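Local structure of AvrRxo1-ORF1 (4Z8T) at residues 2-10 with 120-129; 98-106 with 153-161. The protein is a bacterial type III effector with a polynucleotide kinase domain, which probably phosphorylates a substrate in the host plant and which binds its partner protein AvrRxo1-ORF2. One frame throughout, in Å; residues are numbered along the deposited sequence.

In the fold
Along the chain the two contacts interleave: 2-10, 98-106, 120-129, 153-161. Their centres lie about 21 Å apart, yet their nearest atoms are about 5 Å apart and do not touch. Helix 123-141 ties them together. Contact 1 packs the N-terminal segment on its first turns, at the periphery of the chain, while in contact 2 Val102 lies against Phe137 and Leu141 near its far end. Lys108 is a second link, bonded to His127 and to Asp105. Contact 2 sits near the centre of the chain, on the outer strand of the kinase sheet. AvrRxo1-ORF2 comes within reach of residues of both contacts.

Contact 1. Residues 2-10 with 120-129; sequences QRKGTDEIY and IFSSAQVHSE
Thr6, Gln125 and Phe121 carry this packing of the N-terminal segment on the first turns of helix 123-141, a helix start closed by a capping box. Helix 6-10 crosses that helix at -73°, with the short axes 8.3 Å apart. In the box, Gln125 N donates to Ser122 OG and Ser122 N to Gln125 OE1, the latter over 3.0 Å. The extended Gln125 side chain also turns its amide nitrogen toward the incoming segment, and NE2 donates to Lys4 O at 2.7 Å, the oxygen lying close to the amide plane. One glutamine thus caps its own helix and holds the incoming chain. Just beyond, Thr6 N donates to Gln125 O at 2.9 Å, and Gly5 CA makes a CA-H...O contact with the same oxygen. Gly5 is the N-cap of helix 6-10, where the missing side chain leaves room for Asp7 OD1.

Threonine serves Thr6 well because its two branches have different tasks. With chi1 at 53°, OG1 is turned to Glu129 and the methyl to Phe121. CG2 sits over one face of the Phe121 ring, 3.7 Å from its centroid, a CH-pi contact; Ile120 CD1 lies over the opposite face. Ile9 CD1 approaches the ring obliquely, and Tyr10 meets it at the edge, its OH 3.6 Å from Phe121 CZ. Glu129 OE2 is engaged by Arg36 and His40, which fixes the carboxylate. Its other oxygen, OE1, accepts from Thr6 OG1 at 2.7 Å, met from above the carboxylate plane, while water 2 joins the same OG1 to Glu129 N.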
# COMPACT_ATOMS: atom_id res chain seq x y z
N GLN A 2 2.28 -8.30 -37.03
CA GLN A 2 2.32 -9.53 -37.82
C GLN A 2 2.62 -10.74 -36.92
O GLN A 2 2.56 -10.63 -35.70
CB GLN A 2 3.31 -9.39 -38.97
CG GLN A 2 3.04 -8.19 -39.88
CD GLN A 2 3.98 -7.01 -39.62
OE1 GLN A 2 3.59 -6.00 -39.03
NE2 GLN A 2 5.22 -7.14 -40.08
N ARG A 3 2.96 -11.88 -37.52
CA ARG A 3 2.92 -13.15 -36.78
C ARG A 3 4.15 -14.06 -36.84
O ARG A 3 4.64 -14.52 -35.80
CB ARG A 3 1.67 -13.95 -37.20
CG ARG A 3 1.49 -15.26 -36.44
CD ARG A 3 1.24 -15.03 -34.96
NE ARG A 3 -0.14 -14.61 -34.69
CZ ARG A 3 -0.65 -14.47 -33.47
NH1 ARG A 3 -1.91 -14.09 -33.31
NH2 ARG A 3 0.10 -14.72 -32.40
N LYS A 4 4.64 -14.35 -38.04
CA LYS A 4 5.80 -15.23 -38.21
C LYS A 4 7.06 -14.50 -37.74
O LYS A 4 7.31 -13.37 -38.16
CB LYS A 4 5.94 -15.63 -39.68
CG LYS A 4 6.30 -17.08 -39.92
CD LYS A 4 5.90 -17.49 -41.33
CE LYS A 4 5.48 -18.96 -41.39
NZ LYS A 4 6.64 -19.90 -41.31
N GLY A 5 7.85 -15.14 -36.88
CA GLY A 5 9.10 -14.54 -36.41
C GLY A 5 10.19 -14.64 -37.46
O GLY A 5 10.15 -15.52 -38.32
N THR A 6 11.18 -13.76 -37.39
CA THR A 6 12.23 -13.75 -38.40
C THR A 6 13.12 -14.98 -38.27
O THR A 6 13.78 -15.36 -39.23
CB THR A 6 13.08 -12.49 -38.35
OG1 THR A 6 13.55 -12.27 -37.02
CG2 THR A 6 12.25 -11.29 -38.81
N ASP A 7 13.14 -15.59 -37.09
CA ASP A 7 13.91 -16.81 -36.93
C ASP A 7 13.28 -17.93 -37.76
O ASP A 7 13.99 -18.79 -38.29
CB ASP A 7 14.06 -17.20 -35.46
CG ASP A 7 12.73 -17.30 -34.73
OD1 ASP A 7 11.72 -16.77 -35.22
OD2 ASP A 7 12.72 -17.90 -33.63
N GLU A 8 11.96 -17.90 -37.88
CA GLU A 8 11.25 -18.88 -38.70
C GLU A 8 11.33 -18.55 -40.19
O GLU A 8 11.49 -19.45 -41.02
CB GLU A 8 9.79 -18.99 -38.25
CG GLU A 8 9.61 -19.67 -36.89
CD GLU A 8 8.75 -18.87 -35.93
OE1 GLU A 8 7.58 -18.60 -36.25
OE2 GLU A 8 9.26 -18.51 -34.84
N ILE A 9 11.24 -17.27 -40.53
CA ILE A 9 11.31 -16.81 -41.92
C ILE A 9 12.70 -17.04 -42.53
O ILE A 9 12.83 -17.49 -43.67
CB ILE A 9 10.95 -15.31 -42.03
CG1 ILE A 9 9.48 -15.08 -41.64
CG2 ILE A 9 11.24 -14.76 -43.43
CD1 ILE A 9 9.09 -13.62 -41.50
N TYR A 10 13.75 -16.72 -41.76
CA TYR A 10 15.10 -16.76 -42.31
C TYR A 10 15.91 -17.98 -41.86
O TYR A 10 17.04 -18.18 -42.32
CB TYR A 10 15.83 -15.45 -42.01
CG TYR A 10 15.18 -14.27 -42.71
CD1 TYR A 10 15.29 -14.09 -44.08
CD2 TYR A 10 14.44 -13.34 -41.99
CE1 TYR A 10 14.68 -13.03 -44.71
CE2 TYR A 10 13.83 -12.28 -42.62
CZ TYR A 10 13.96 -12.12 -43.98
OH TYR A 10 13.35 -11.06 -44.59
N ILE A 120 9.43 -3.31 -41.69
CA ILE A 120 8.41 -4.20 -42.19
C ILE A 120 8.10 -5.37 -41.26
O ILE A 120 7.12 -6.10 -41.47
CB ILE A 120 8.77 -4.68 -43.60
CG1 ILE A 120 10.16 -5.30 -43.61
CG2 ILE A 120 8.74 -3.50 -44.56
CD1 ILE A 120 10.13 -6.78 -43.53
N PHE A 121 8.93 -5.56 -40.24
CA PHE A 121 8.66 -6.54 -39.19
C PHE A 121 8.42 -5.81 -37.87
O PHE A 121 8.98 -4.75 -37.63
CB PHE A 121 9.85 -7.47 -39.00
CG PHE A 121 10.16 -8.33 -40.19
CD1 PHE A 121 9.20 -9.17 -40.72
CD2 PHE A 121 11.44 -8.32 -40.75
CE1 PHE A 121 9.51 -9.98 -41.82
CE2 PHE A 121 11.75 -9.12 -41.85
CZ PHE A 121 10.78 -9.95 -42.38
N SER A 122 7.58 -6.39 -37.02
CA SER A 122 7.32 -5.81 -35.70
C SER A 122 8.44 -6.16 -34.74
O SER A 122 9.23 -7.07 -35.00
CB SER A 122 6.00 -6.33 -35.15
OG SER A 122 6.10 -7.70 -34.82
N SER A 123 8.51 -5.44 -33.62
CA SER A 123 9.50 -5.76 -32.60
C SER A 123 9.39 -7.21 -32.16
O SER A 123 10.40 -7.90 -32.01
CB SER A 123 9.33 -4.84 -31.38
OG SER A 123 9.67 -3.51 -31.72
N ALA A 124 8.17 -7.69 -31.95
CA ALA A 124 7.99 -9.06 -31.52
C ALA A 124 8.48 -10.05 -32.58
O ALA A 124 9.04 -11.09 -32.25
CB ALA A 124 6.53 -9.33 -31.17
N GLN A 125 8.28 -9.70 -33.84
CA GLN A 125 8.75 -10.54 -34.93
C GLN A 125 10.27 -10.69 -34.98
O GLN A 125 10.76 -11.75 -35.39
CB GLN A 125 8.25 -10.00 -36.27
CG GLN A 125 6.86 -10.47 -36.64
CD GLN A 125 6.48 -10.01 -38.01
OE1 GLN A 125 6.38 -8.81 -38.26
NE2 GLN A 125 6.30 -10.96 -38.93
N VAL A 126 11.00 -9.66 -34.56
CA VAL A 126 12.46 -9.73 -34.59
C VAL A 126 13.10 -10.07 -33.24
O VAL A 126 14.33 -10.16 -33.16
CB VAL A 126 13.13 -8.45 -35.18
CG1 VAL A 126 12.73 -8.23 -36.65
CG2 VAL A 126 12.78 -7.21 -34.34
N HIS A 127 12.30 -10.25 -32.20
CA HIS A 127 12.90 -10.36 -30.86
C HIS A 127 13.82 -11.56 -30.66
O HIS A 127 14.93 -11.41 -30.11
CB HIS A 127 11.84 -10.34 -29.75
CG HIS A 127 12.43 -10.50 -28.39
ND1 HIS A 127 13.15 -9.50 -27.77
CD2 HIS A 127 12.44 -11.55 -27.53
CE1 HIS A 127 13.57 -9.92 -26.59
NE2 HIS A 127 13.15 -11.16 -26.42
N SER A 128 13.38 -12.74 -31.08
CA SER A 128 14.21 -13.94 -30.93
C SER A 128 15.54 -13.76 -31.65
O SER A 128 16.60 -14.04 -31.09
CB SER A 128 13.50 -15.17 -31.47
OG SER A 128 12.41 -15.51 -30.63
N GLU A 129 15.48 -13.30 -32.89
CA GLU A 129 16.69 -13.04 -33.64
C GLU A 129 17.60 -12.00 -32.95
O GLU A 129 18.82 -12.15 -32.92
CB GLU A 129 16.33 -12.59 -35.06
CG GLU A 129 17.52 -12.48 -35.99
CD GLU A 129 17.10 -12.00 -37.37
OE1 GLU A 129 16.01 -11.40 -37.49
OE2 GLU A 129 17.88 -12.22 -38.33
O HOH W 1 4.03 -8.96 -34.21
O HOH W 2 13.05 -13.38 -34.44
O HOH W 3 10.13 -15.97 -32.88

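Contact 2. Residues 98-106 with 153-161; sequences GKGCVNPDV and SIVVDKRLS. With SO4 (sulfate ion), chain C.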
# COMPACT_ATOMS: atom_id res chain seq x y z
N GLY A 98 25.56 6.55 -27.77
CA GLY A 98 24.79 5.60 -26.99
C GLY A 98 24.89 4.14 -27.40
O GLY A 98 24.32 3.27 -26.73
N LYS A 99 25.61 3.86 -28.47
CA LYS A 99 25.71 2.49 -28.96
C LYS A 99 26.81 1.70 -28.27
O LYS A 99 27.72 2.28 -27.67
CB LYS A 99 25.93 2.49 -30.48
CG LYS A 99 24.79 3.15 -31.25
CD LYS A 99 25.00 3.04 -32.75
CE LYS A 99 26.21 3.83 -33.21
NZ LYS A 99 26.02 5.30 -33.02
N GLY A 100 26.73 0.37 -28.34
CA GLY A 100 27.81 -0.48 -27.86
C GLY A 100 27.46 -1.30 -26.63
O GLY A 100 28.27 -2.12 -26.17
N CYS A 101 26.26 -1.10 -26.10
CA CYS A 101 25.83 -1.82 -24.90
C CYS A 101 25.23 -3.18 -25.23
O CYS A 101 24.67 -3.38 -26.32
CB CYS A 101 24.80 -0.99 -24.11
SG CYS A 101 25.41 0.64 -23.62
N VAL A 102 25.35 -4.12 -24.29
CA VAL A 102 24.71 -5.43 -24.44
C VAL A 102 23.23 -5.35 -24.10
O VAL A 102 22.85 -5.11 -22.96
CB VAL A 102 25.36 -6.49 -23.54
CG1 VAL A 102 24.64 -7.83 -23.71
CG2 VAL A 102 26.82 -6.64 -23.89
N ASN A 103 22.40 -5.54 -25.13
CA ASN A 103 20.97 -5.30 -25.06
C ASN A 103 20.39 -5.75 -26.40
O ASN A 103 20.76 -5.19 -27.43
CB ASN A 103 20.74 -3.79 -24.89
CG ASN A 103 19.28 -3.42 -24.78
OD1 ASN A 103 18.39 -4.24 -24.99
ND2 ASN A 103 19.03 -2.15 -24.47
N PRO A 104 19.49 -6.75 -26.39
CA PRO A 104 18.89 -7.23 -27.65
C PRO A 104 18.17 -6.14 -28.41
O PRO A 104 18.14 -6.13 -29.64
CB PRO A 104 17.88 -8.29 -27.19
CG PRO A 104 17.65 -8.02 -25.74
CD PRO A 104 18.96 -7.47 -25.22
N ASP A 105 17.58 -5.19 -27.69
CA ASP A 105 16.84 -4.13 -28.36
C ASP A 105 17.65 -3.27 -29.34
O ASP A 105 17.07 -2.66 -30.23
CB ASP A 105 16.16 -3.25 -27.31
CG ASP A 105 15.15 -4.01 -26.49
OD1 ASP A 105 14.56 -4.98 -27.02
OD2 ASP A 105 14.94 -3.64 -25.32
N VAL A 106 18.98 -3.22 -29.18
CA VAL A 106 19.80 -2.41 -30.07
C VAL A 106 19.83 -2.94 -31.51
O VAL A 106 20.19 -2.21 -32.43
CB VAL A 106 21.27 -2.24 -29.60
CG1 VAL A 106 21.34 -1.64 -28.19
CG2 VAL A 106 22.03 -3.56 -29.69
N SER A 153 36.11 -3.11 -20.73
CA SER A 153 34.91 -2.81 -19.95
C SER A 153 33.70 -2.91 -20.86
O SER A 153 33.77 -2.61 -22.05
CB SER A 153 34.98 -1.41 -19.36
OG SER A 153 35.87 -1.38 -18.25
N ILE A 154 32.58 -3.34 -20.29
CA ILE A 154 31.37 -3.55 -21.08
C ILE A 154 30.16 -3.03 -20.32
O ILE A 154 30.22 -2.83 -19.11
CB ILE A 154 31.16 -5.04 -21.46
CG1 ILE A 154 30.96 -5.90 -20.20
CG2 ILE A 154 32.33 -5.56 -22.28
CD1 ILE A 154 30.74 -7.40 -20.50
N VAL A 155 29.07 -2.82 -21.04
CA VAL A 155 27.85 -2.31 -20.42
C VAL A 155 26.70 -3.26 -20.69
O VAL A 155 26.45 -3.62 -21.84
CB VAL A 155 27.46 -0.93 -20.99
CG1 VAL A 155 26.25 -0.37 -20.23
CG2 VAL A 155 28.62 0.02 -20.90
N VAL A 156 26.01 -3.67 -19.63
CA VAL A 156 24.87 -4.56 -19.76
C VAL A 156 23.64 -3.76 -19.38
O VAL A 156 23.50 -3.29 -18.26
CB VAL A 156 25.01 -5.82 -18.87
CG1 VAL A 156 23.78 -6.73 -19.03
CG2 VAL A 156 26.27 -6.57 -19.24
N ASP A 157 22.77 -3.58 -20.37
CA ASP A 157 21.61 -2.74 -20.29
C ASP A 157 20.39 -3.64 -20.46
O ASP A 157 19.87 -3.78 -21.57
CB ASP A 157 21.70 -1.75 -21.45
CG ASP A 157 20.60 -0.74 -21.44
OD1 ASP A 157 19.90 -0.63 -20.42
OD2 ASP A 157 20.46 -0.04 -22.47
N LYS A 158 19.96 -4.28 -19.38
CA LYS A 158 18.88 -5.25 -19.39
C LYS A 158 18.13 -5.06 -18.09
O LYS A 158 18.62 -4.41 -17.17
CB LYS A 158 19.43 -6.68 -19.42
CG LYS A 158 20.18 -7.07 -20.69
CD LYS A 158 20.61 -8.52 -20.58
CE LYS A 158 21.43 -8.95 -21.77
NZ LYS A 158 21.52 -10.43 -21.82
N ARG A 159 16.94 -5.65 -18.01
CA ARG A 159 16.17 -5.52 -16.77
C ARG A 159 16.91 -6.10 -15.58
O ARG A 159 16.88 -5.51 -14.48
CB ARG A 159 14.80 -6.18 -16.92
CG ARG A 159 13.89 -5.93 -15.70
CD ARG A 159 12.48 -6.50 -15.87
NE ARG A 159 11.75 -5.82 -16.93
CZ ARG A 159 11.62 -6.28 -18.17
NH1 ARG A 159 12.18 -7.43 -18.51
NH2 ARG A 159 10.95 -5.58 -19.08
N LEU A 160 17.56 -7.25 -15.79
CA LEU A 160 18.37 -7.93 -14.77
C LEU A 160 17.57 -8.18 -13.50
O LEU A 160 18.08 -7.99 -12.39
CB LEU A 160 19.65 -7.16 -14.46
CG LEU A 160 20.59 -6.90 -15.64
CD1 LEU A 160 21.70 -5.94 -15.26
CD2 LEU A 160 21.16 -8.21 -16.18
N SER A 161 16.32 -8.60 -13.65
CA SER A 161 15.44 -8.68 -12.49
C SER A 161 15.82 -9.86 -11.58
O SER A 161 16.00 -9.67 -10.37
CB SER A 161 13.96 -8.68 -12.88
OG SER A 161 13.59 -9.77 -13.72
S SO4 C . 14.15 -10.24 -17.05
O1 SO4 C . 14.95 -9.49 -16.08
O2 SO4 C . 12.74 -9.84 -16.97
O3 SO4 C . 14.25 -11.67 -16.78
O4 SO4 C . 14.64 -9.98 -18.40
O HOH W 4 29.64 -2.86 -23.89
O HOH W 5 16.97 -4.52 -22.38
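Val102 and Val156 form a single parallel bridge, in which Val102 N donates to Val155 O at 2.7 Å and Asp157 N to Val102 O at 3.0 Å, while the touching parts run 31° apart. Water 4 carries the pairing a step further by joining Gly100 O to Val155 N. Small apolar side chains fit the buried flank: Cys101 SG lies 3.6 Å from Val155 CG1. Val102 CG1 rests 3.9 Å from Lys158 CE, beside the aliphatic part of an extended lysine whose NZ is bonded to Tyr169.

Asn103 uses both ends of its amide. OD1 accepts from Asp105 N, closing an Asx turn, and water 5 bridges this oxygen to Asp157 O. ND2 reaches Asp157 OD2 at 3.2 Å in a weak bond, the amide and carboxylate planes standing 79° apart. Asp157 CG is anti to the backbone N (chi1 -176°), which brings the carboxylate within reach of Asn103 ND2.

Past the strand, the chain bends round a sulfate ion. Ser161 N and OG both donate to its O1, the hydroxyl from 2.7 Å, and Arg159 NH1 donates to O2 at 2.9 Å with the sulfate lying at the edge of the guanidinium. Asn73 and Thr74 hold the remaining nitrogens of that group, and Ser98 of the AvrRxo1-ORF2 chain also binds NH2.

On its other side, strand 154-157 pairs in parallel with strand 66-71, which leads into a probable Walker A loop touched by the Asp157 side chain. These two strands and the loop are arranged as in P-loop kinases, consistent with kinship to zeta toxins.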